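Conserved hypothetical protein (Archaeoglobus fulgidus, PDB 1NT2) probably helps assemble archaeal box C/D sRNPs, binding fibrillarin in this complex and probably taking part in snoRNA binding. Local coordinates at residues Arg2-Phe7 / Ala28-Pro33; Phe21-Leu26 / Ala231-Phe236. All blocks are in the same frame, centred on the assembly; numbering follows the deposited sequence.

Contact 1: Arg2-Phe7 / Ala28-Pro33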
ATOM      1  N   ARG B   2     -17.561  47.308  10.136  1.00 66.01           N
ATOM      2  CA  ARG B   2     -18.174  46.251  10.936  1.00 64.55           C
ATOM      3  C   ARG B   2     -17.175  45.649  11.917  1.00 61.95           C
ATOM      4  O   ARG B   2     -16.128  45.132  11.523  1.00 61.58           O
ATOM      5  CB  ARG B   2     -18.723  45.134  10.035  1.00 66.56           C
ATOM      6  CG  ARG B   2     -19.138  43.878  10.807  1.00 68.44           C
ATOM      7  CD  ARG B   2     -19.422  42.687   9.891  1.00 70.62           C
ATOM      8  NE  ARG B   2     -19.347  41.426  10.634  1.00 72.84           N
ATOM      9  CZ  ARG B   2     -19.445  40.213  10.093  1.00 73.25           C
ATOM     10  NH1 ARG B   2     -19.631  40.068   8.785  1.00 72.40           N
ATOM     11  NH2 ARG B   2     -19.335  39.137  10.863  1.00 73.88           N
ATOM     12  N   TYR B   3     -17.502  45.724  13.200  1.00 58.48           N
ATOM     13  CA  TYR B   3     -16.641  45.154  14.225  1.00 54.93           C
ATOM     14  C   TYR B   3     -17.442  44.098  14.975  1.00 52.71           C
ATOM     15  O   TYR B   3     -18.617  44.295  15.266  1.00 51.73           O
ATOM     16  CB  TYR B   3     -16.146  46.244  15.179  1.00 54.35           C
ATOM     17  CG  TYR B   3     -15.037  47.108  14.610  1.00 53.04           C
ATOM     18  CD1 TYR B   3     -15.218  48.482  14.414  1.00 52.31           C
ATOM     19  CD2 TYR B   3     -13.794  46.561  14.310  1.00 51.93           C
ATOM     20  CE1 TYR B   3     -14.184  49.285  13.942  1.00 51.54           C
ATOM     21  CE2 TYR B   3     -12.754  47.353  13.839  1.00 52.16           C
ATOM     22  CZ  TYR B   3     -12.949  48.713  13.659  1.00 52.41           C
ATOM     23  OH  TYR B   3     -11.898  49.491  13.221  1.00 52.20           O
ATOM     24  N   ASN B   4     -16.807  42.967  15.267  1.00 50.91           N
ATOM     25  CA  ASN B   4     -17.481  41.877  15.958  1.00 48.18           C
ATOM     26  C   ASN B   4     -17.017  41.736  17.402  1.00 46.93           C
ATOM     27  O   ASN B   4     -16.042  41.051  17.682  1.00 47.41           O
ATOM     28  CB  ASN B   4     -17.249  40.550  15.222  1.00 46.17           C
ATOM     29  CG  ASN B   4     -17.646  40.605  13.750  1.00 45.26           C
ATOM     30  OD1 ASN B   4     -16.797  40.777  12.869  1.00 42.99           O
ATOM     31  ND2 ASN B   4     -18.944  40.459  13.479  1.00 43.84           N
ATOM     32  N   LEU B   5     -17.717  42.388  18.320  1.00 45.64           N
ATOM     33  CA  LEU B   5     -17.361  42.297  19.726  1.00 44.67           C
ATOM     34  C   LEU B   5     -18.254  41.238  20.361  1.00 44.00           C
ATOM     35  O   LEU B   5     -19.288  40.886  19.800  1.00 44.82           O
ATOM     36  CB  LEU B   5     -17.556  43.650  20.397  1.00 45.03           C
ATOM     37  CG  LEU B   5     -17.028  44.839  19.585  1.00 45.58           C
ATOM     38  CD1 LEU B   5     -17.020  46.072  20.483  1.00 46.12           C
ATOM     39  CD2 LEU B   5     -15.629  44.559  19.034  1.00 44.32           C
ATOM     40  N   TRP B   6     -17.866  40.733  21.527  1.00 42.43           N
ATOM     41  CA  TRP B   6     -18.632  39.680  22.189  1.00 41.44           C
ATOM     42  C   TRP B   6     -20.097  39.959  22.512  1.00 42.83           C
ATOM     43  O   TRP B   6     -20.861  39.018  22.736  1.00 43.37           O
ATOM     44  CB  TRP B   6     -17.925  39.215  23.464  1.00 39.04           C
ATOM     45  CG  TRP B   6     -17.932  40.187  24.617  1.00 36.49           C
ATOM     46  CD1 TRP B   6     -17.003  41.157  24.886  1.00 35.82           C
ATOM     47  CD2 TRP B   6     -18.882  40.234  25.688  1.00 34.46           C
ATOM     48  NE1 TRP B   6     -17.312  41.796  26.062  1.00 34.37           N
ATOM     49  CE2 TRP B   6     -18.461  41.251  26.574  1.00 33.66           C
ATOM     50  CE3 TRP B   6     -20.046  39.514  25.987  1.00 33.61           C
ATOM     51  CZ2 TRP B   6     -19.163  41.566  27.740  1.00 33.24           C
ATOM     52  CZ3 TRP B   6     -20.742  39.824  27.143  1.00 33.68           C
ATOM     53  CH2 TRP B   6     -20.297  40.843  28.008  1.00 33.54           C
ATOM     54  N   PHE B   7     -20.498  41.229  22.548  1.00 44.32           N
ATOM     55  CA  PHE B   7     -21.896  41.563  22.842  1.00 45.04           C
ATOM     56  C   PHE B   7     -22.680  41.974  21.604  1.00 45.37           C
ATOM     57  O   PHE B   7     -23.900  41.831  21.566  1.00 46.07           O
ATOM     58  CB  PHE B   7     -22.010  42.666  23.915  1.00 44.22           C
ATOM     59  CG  PHE B   7     -21.005  43.777  23.771  1.00 43.86           C
ATOM     60  CD1 PHE B   7     -19.751  43.687  24.382  1.00 43.58           C
ATOM     61  CD2 PHE B   7     -21.301  44.902  23.011  1.00 42.83           C
ATOM     62  CE1 PHE B   7     -18.804  44.703  24.234  1.00 43.54           C
ATOM     63  CE2 PHE B   7     -20.366  45.923  22.857  1.00 43.46           C
ATOM     64  CZ  PHE B   7     -19.113  45.825  23.468  1.00 43.86           C
ATOM     65  N   ALA B  28     -16.729  36.610  17.762  1.00 31.18           N
ATOM     66  CA  ALA B  28     -15.928  37.836  17.818  1.00 31.72           C
ATOM     67  C   ALA B  28     -14.730  37.816  16.861  1.00 33.86           C
ATOM     68  O   ALA B  28     -13.573  37.916  17.286  1.00 33.09           O
ATOM     69  CB  ALA B  28     -15.452  38.074  19.232  1.00 30.11           C
ATOM     70  N   GLU B  29     -15.036  37.714  15.566  1.00 37.28           N
ATOM     71  CA  GLU B  29     -14.054  37.670  14.473  1.00 39.72           C
ATOM     72  C   GLU B  29     -13.618  39.064  13.985  1.00 39.04           C
ATOM     73  O   GLU B  29     -14.415  39.835  13.434  1.00 39.42           O
ATOM     74  CB  GLU B  29     -14.628  36.857  13.277  1.00 43.36           C
ATOM     75  CG  GLU B  29     -16.004  37.360  12.703  1.00 45.97           C
ATOM     76  CD  GLU B  29     -16.534  36.580  11.465  1.00 47.03           C
ATOM     77  OE1 GLU B  29     -17.696  36.842  11.054  1.00 45.51           O
ATOM     78  OE2 GLU B  29     -15.801  35.722  10.903  1.00 46.70           O
ATOM     79  N   ASN B  30     -12.348  39.380  14.200  1.00 36.56           N
ATOM     80  CA  ASN B  30     -11.792  40.653  13.772  1.00 35.69           C
ATOM     81  C   ASN B  30     -10.384  40.313  13.344  1.00 35.81           C
ATOM     82  O   ASN B  30      -9.629  39.759  14.129  1.00 37.05           O
ATOM     83  CB  ASN B  30     -11.780  41.644  14.931  1.00 35.54           C
ATOM     84  CG  ASN B  30     -13.143  42.252  15.194  1.00 34.74           C
ATOM     85  OD1 ASN B  30     -13.655  43.012  14.381  1.00 36.23           O
ATOM     86  ND2 ASN B  30     -13.737  41.919  16.329  1.00 34.96           N
ATOM     87  N   PRO B  31     -10.011  40.624  12.090  1.00 35.66           N
ATOM     88  CA  PRO B  31      -8.680  40.337  11.542  1.00 35.60           C
ATOM     89  C   PRO B  31      -7.616  41.407  11.731  1.00 35.78           C
ATOM     90  O   PRO B  31      -6.577  41.379  11.072  1.00 36.57           O
ATOM     91  CB  PRO B  31      -8.977  40.119  10.072  1.00 35.25           C
ATOM     92  CG  PRO B  31      -9.955  41.217   9.827  1.00 36.04           C
ATOM     93  CD  PRO B  31     -10.904  41.105  11.021  1.00 36.10           C
ATOM     94  N   SER B  32      -7.853  42.348  12.627  1.00 35.59           N
ATOM     95  CA  SER B  32      -6.879  43.402  12.816  1.00 36.22           C
ATOM     96  C   SER B  32      -7.144  44.145  14.113  1.00 35.73           C
ATOM     97  O   SER B  32      -8.288  44.503  14.404  1.00 36.46           O
ATOM     98  CB  SER B  32      -6.957  44.367  11.629  1.00 37.46           C
ATOM     99  OG  SER B  32      -6.091  45.478  11.790  1.00 39.63           O
ATOM    100  N   PRO B  33      -6.087  44.401  14.903  1.00 34.34           N
ATOM    101  CA  PRO B  33      -6.206  45.109  16.179  1.00 34.44           C
ATOM    102  C   PRO B  33      -7.364  46.103  16.159  1.00 35.26           C
ATOM    103  O   PRO B  33      -7.589  46.768  15.146  1.00 37.19           O
ATOM    104  CB  PRO B  33      -4.853  45.798  16.300  1.00 33.62           C
ATOM    105  CG  PRO B  33      -3.930  44.791  15.718  1.00 32.36           C
ATOM    106  CD  PRO B  33      -4.675  44.311  14.488  1.00 33.48           C
TER
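Asn30 lays its side-chain amide against the backbone of Asn4, in the N-terminal domain where strand 3-4 of a small antiparallel sheet meets the loop that follows helix 21-27. The amide meets both backbone polar groups of Asn4, much as a neighbouring strand might: Asn30 OD1 receives Asn4 N at 3.3 Å in a nearly straight bond (170° at the hydrogen), the donor coming in from beside the C=O and somewhat out of its plane. Asn30 ND2 reaches Asn4 O at 2.8 Å, but that bond is bent and weak. Asn4 O has a second neighbour in Ala28 CA, a CA-H...O contact of 3.2 Å, so two donors of modest strength share one carbonyl. The Tyr3 and Asn30 side chains run at about a right angle to each other, and the ring turns its edge to the amide, with Tyr3 CD2 3.6 Å from Asn30 OD1. A leucine at Asn30 would probably leave Asn4 N and Asn4 O without these two amide partners and free the loop to shift against the strand. Further out, Glu29 and Arg2 close the contact with a salt bridge. Glu29 CG sits between the backbone N and the carbonyl carbon (chi1 56°), and the extended chain beyond it carries the carboxylate toward the long, straight Arg2. Beyond the pair, the loop also faces the fibrillarin chain: Asn30 O makes a weak hydrogen bond to Ser121 of that chain, and Ala28 packs on its Ile123. The guanidinium and carboxylate planes are 63° apart, so Arg2 NH2 meets Glu29 OE1 at 2.8 Å without the two groups lying flat together.

Contact 2: Phe21-Leu26 / Ala231-Phe236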
ATOM      1  N   PHE B  21     -25.060  35.920  23.606  1.00 58.72           N
ATOM      2  CA  PHE B  21     -23.740  36.534  23.671  1.00 56.81           C
ATOM      3  C   PHE B  21     -22.779  35.380  23.477  1.00 56.26           C
ATOM      4  O   PHE B  21     -21.659  35.547  22.997  1.00 56.19           O
ATOM      5  CB  PHE B  21     -23.508  37.175  25.040  1.00 54.74           C
ATOM      6  CG  PHE B  21     -24.383  38.358  25.304  1.00 52.45           C
ATOM      7  CD1 PHE B  21     -24.658  38.751  26.598  1.00 50.97           C
ATOM      8  CD2 PHE B  21     -24.944  39.075  24.249  1.00 52.36           C
ATOM      9  CE1 PHE B  21     -25.479  39.832  26.845  1.00 50.13           C
ATOM     10  CE2 PHE B  21     -25.766  40.159  24.483  1.00 50.23           C
ATOM     11  CZ  PHE B  21     -26.035  40.538  25.783  1.00 50.77           C
ATOM     12  N   GLU B  22     -23.248  34.199  23.862  1.00 54.74           N
ATOM     13  CA  GLU B  22     -22.467  32.992  23.725  1.00 52.95           C
ATOM     14  C   GLU B  22     -22.106  32.814  22.261  1.00 51.66           C
ATOM     15  O   GLU B  22     -20.992  32.404  21.934  1.00 52.64           O
ATOM     16  CB  GLU B  22     -23.273  31.794  24.218  1.00 53.04           C
ATOM     17  CG  GLU B  22     -23.604  31.867  25.697  1.00 54.22           C
ATOM     18  CD  GLU B  22     -24.304  30.618  26.207  1.00 54.79           C
ATOM     19  OE1 GLU B  22     -24.555  30.542  27.430  1.00 55.12           O
ATOM     20  OE2 GLU B  22     -24.603  29.716  25.392  1.00 53.55           O
ATOM     21  N   GLU B  23     -23.043  33.142  21.376  1.00 49.05           N
ATOM     22  CA  GLU B  23     -22.792  32.994  19.953  1.00 45.54           C
ATOM     23  C   GLU B  23     -21.751  33.980  19.467  1.00 44.58           C
ATOM     24  O   GLU B  23     -20.698  33.566  18.992  1.00 45.38           O
ATOM     25  CB  GLU B  23     -24.081  33.157  19.154  1.00 43.88           C
ATOM     26  CG  GLU B  23     -24.231  32.113  18.057  1.00 41.17           C
ATOM     27  CD  GLU B  23     -25.461  32.330  17.215  1.00 40.41           C
ATOM     28  OE1 GLU B  23     -25.534  33.389  16.555  1.00 39.76           O
ATOM     29  OE2 GLU B  23     -26.352  31.448  17.215  1.00 39.07           O
ATOM     30  N   SER B  24     -22.032  35.276  19.589  1.00 43.98           N
ATOM     31  CA  SER B  24     -21.088  36.310  19.147  1.00 44.22           C
ATOM     32  C   SER B  24     -19.763  36.212  19.889  1.00 42.96           C
ATOM     33  O   SER B  24     -18.746  36.741  19.438  1.00 43.66           O
ATOM     34  CB  SER B  24     -21.672  37.705  19.356  1.00 45.71           C
ATOM     35  OG  SER B  24     -22.029  37.902  20.713  1.00 48.46           O
ATOM     36  N   PHE B  25     -19.788  35.550  21.039  1.00 40.72           N
ATOM     37  CA  PHE B  25     -18.587  35.361  21.830  1.00 38.41           C
ATOM     38  C   PHE B  25     -17.680  34.488  20.987  1.00 36.60           C
ATOM     39  O   PHE B  25     -16.485  34.733  20.868  1.00 35.86           O
ATOM     40  CB  PHE B  25     -18.921  34.627  23.126  1.00 39.82           C
ATOM     41  CG  PHE B  25     -17.780  34.562  24.094  1.00 40.82           C
ATOM     42  CD1 PHE B  25     -17.414  35.687  24.828  1.00 40.21           C
ATOM     43  CD2 PHE B  25     -17.058  33.385  24.258  1.00 40.68           C
ATOM     44  CE1 PHE B  25     -16.347  35.644  25.712  1.00 40.54           C
ATOM     45  CE2 PHE B  25     -15.987  33.331  25.139  1.00 40.98           C
ATOM     46  CZ  PHE B  25     -15.631  34.464  25.869  1.00 41.55           C
ATOM     47  N   LEU B  26     -18.286  33.454  20.410  1.00 35.91           N
ATOM     48  CA  LEU B  26     -17.598  32.498  19.551  1.00 34.76           C
ATOM     49  C   LEU B  26     -17.412  33.116  18.173  1.00 34.11           C
ATOM     50  O   LEU B  26     -16.616  32.632  17.363  1.00 34.07           O
ATOM     51  CB  LEU B  26     -18.432  31.217  19.432  1.00 33.11           C
ATOM     52  CG  LEU B  26     -18.697  30.484  20.754  1.00 32.84           C
ATOM     53  CD1 LEU B  26     -19.745  29.393  20.566  1.00 32.17           C
ATOM     54  CD2 LEU B  26     -17.391  29.901  21.272  1.00 30.72           C
ATOM     55  N   ALA B 231     -17.507  25.681  12.780  1.00 22.52           N
ATOM     56  CA  ALA B 231     -16.824  24.660  13.561  1.00 22.07           C
ATOM     57  C   ALA B 231     -16.704  25.051  15.032  1.00 21.65           C
ATOM     58  O   ALA B 231     -16.902  24.218  15.916  1.00 20.68           O
ATOM     59  CB  ALA B 231     -15.438  24.413  12.974  1.00 21.80           C
ATOM     60  N   LYS B 232     -16.374  26.315  15.291  1.00 21.55           N
ATOM     61  CA  LYS B 232     -16.224  26.786  16.667  1.00 21.39           C
ATOM     62  C   LYS B 232     -17.568  26.880  17.362  1.00 22.22           C
ATOM     63  O   LYS B 232     -17.731  26.464  18.514  1.00 20.89           O
ATOM     64  CB  LYS B 232     -15.561  28.153  16.699  1.00 18.73           C
ATOM     65  CG  LYS B 232     -15.350  28.673  18.098  1.00 16.80           C
ATOM     66  CD  LYS B 232     -15.015  30.155  18.093  1.00 19.90           C
ATOM     67  CE  LYS B 232     -13.684  30.459  17.400  1.00 19.72           C
ATOM     68  NZ  LYS B 232     -13.370  31.914  17.481  1.00 19.60           N
ATOM     69  N   ILE B 233     -18.537  27.432  16.654  1.00 23.92           N
ATOM     70  CA  ILE B 233     -19.856  27.575  17.222  1.00 26.65           C
ATOM     71  C   ILE B 233     -20.490  26.215  17.499  1.00 29.13           C
ATOM     72  O   ILE B 233     -21.228  26.070  18.462  1.00 30.64           O
ATOM     73  CB  ILE B 233     -20.736  28.426  16.303  1.00 25.59           C
ATOM     74  CG1 ILE B 233     -20.008  29.750  16.028  1.00 24.11           C
ATOM     75  CG2 ILE B 233     -22.098  28.670  16.953  1.00 25.07           C
ATOM     76  CD1 ILE B 233     -20.769  30.724  15.197  1.00 23.35           C
ATOM     77  N   ASP B 234     -20.198  25.217  16.672  1.00 31.13           N
ATOM     78  CA  ASP B 234     -20.738  23.875  16.885  1.00 33.54           C
ATOM     79  C   ASP B 234     -20.197  23.294  18.193  1.00 35.40           C
ATOM     80  O   ASP B 234     -20.945  22.809  19.053  1.00 36.02           O
ATOM     81  CB  ASP B 234     -20.309  22.941  15.757  1.00 34.97           C
ATOM     82  CG  ASP B 234     -21.096  23.147  14.497  1.00 36.48           C
ATOM     83  OD1 ASP B 234     -22.340  23.104  14.575  1.00 38.35           O
ATOM     84  OD2 ASP B 234     -20.476  23.339  13.429  1.00 36.96           O
ATOM     85  N   TYR B 235     -18.875  23.353  18.308  1.00 35.77           N
ATOM     86  CA  TYR B 235     -18.113  22.833  19.435  1.00 35.84           C
ATOM     87  C   TYR B 235     -18.349  23.514  20.794  1.00 35.28           C
ATOM     88  O   TYR B 235     -18.212  22.877  21.836  1.00 34.43           O
ATOM     89  CB  TYR B 235     -16.626  22.887  19.046  1.00 36.92           C
ATOM     90  CG  TYR B 235     -15.660  22.226  20.000  1.00 37.82           C
ATOM     91  CD1 TYR B 235     -14.492  22.883  20.389  1.00 38.98           C
ATOM     92  CD2 TYR B 235     -15.901  20.955  20.510  1.00 37.13           C
ATOM     93  CE1 TYR B 235     -13.591  22.299  21.268  1.00 39.87           C
ATOM     94  CE2 TYR B 235     -15.003  20.357  21.389  1.00 39.53           C
ATOM     95  CZ  TYR B 235     -13.848  21.037  21.769  1.00 40.59           C
ATOM     96  OH  TYR B 235     -12.965  20.483  22.668  1.00 41.18           O
ATOM     97  N   PHE B 236     -18.713  24.793  20.793  1.00 35.21           N
ATOM     98  CA  PHE B 236     -18.922  25.510  22.051  1.00 36.26           C
ATOM     99  C   PHE B 236     -20.370  25.874  22.363  1.00 38.21           C
ATOM    100  O   PHE B 236     -20.724  26.119  23.525  1.00 37.70           O
ATOM    101  CB  PHE B 236     -18.080  26.777  22.053  1.00 34.75           C
ATOM    102  CG  PHE B 236     -16.611  26.517  22.001  1.00 32.49           C
ATOM    103  CD1 PHE B 236     -15.973  25.885  23.058  1.00 32.06           C
ATOM    104  CD2 PHE B 236     -15.864  26.882  20.889  1.00 31.92           C
ATOM    105  CE1 PHE B 236     -14.604  25.616  23.009  1.00 32.42           C
ATOM    106  CE2 PHE B 236     -14.498  26.621  20.827  1.00 31.23           C
ATOM    107  CZ  PHE B 236     -13.866  25.985  21.890  1.00 31.63           C
TER
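Leu26 projects from helix 21-27 onto helix 217-236 and carries most of this buried helix-helix crossing, which brings the N-terminal domain against a helix from the C-terminal half of the chain. The axes of the two short segments approach to 9.6 Å with their directions 137° apart, nearer antiparallel than parallel. Starting at the root of the leucine, Leu26 CB meets two side chains: Lys232 CD is 3.8 Å from it and Ile233 CG1 4.0 Å. Because CG lies anti to the carbonyl carbon (chi1 -60°), the branch runs on toward Phe236, and Leu26 CG comes within 4.0 Å of Phe236 CB. The two methyls share Phe236 CB and part beyond it. Leu26 CD1 lies over the helix backbone, 3.8 Å from Ile233 CA, while also adjoining Phe236 CB. Leu26 CD2 meets Phe236 CB as well, and continues onto the ring at CG and CD2, which it approaches obliquely. Its contacts thus fall on Lys232, Ile233 and Phe236, one face of the partner helix. One turn earlier, Glu23 extends the apolar strip with its CG, which is 4.2 Å from Ile233 CG2. The fibrillarin chain borders the same place, its Phe112 packing on Leu26 and its Leu111 on Phe236. Lys232 folds back alongside the leucine by a bend at chi3 (-64°), and its charge would probably suit the carbonyl end of helix 21-27. There Lys232 NZ donates a weak hydrogen bond to Leu26 O at 3.3 Å.

In the fold
From the N terminus the chain runs through 2-7, passes strand 9-10, which pairs with strand 3-4, enters helix 21-27 and emerges at 28-33, where contact 1 closes a loop of 20 residues. That loop contains 21-26, the first half of contact 2, whose partner 231-236 arrives only after 204 more residues, mostly helical. The two closures therefore cross rather than nest. Contact 1 joins strand 3-4 to the loop after helix 21-27, and contact 2 ties that helix to helix 217-236. Their centres lie about 14 Å apart, yet they touch: Trp6 O is 2.6 Å from Ser24 OG, a probable hydrogen bond, and Trp6 packs on Phe25.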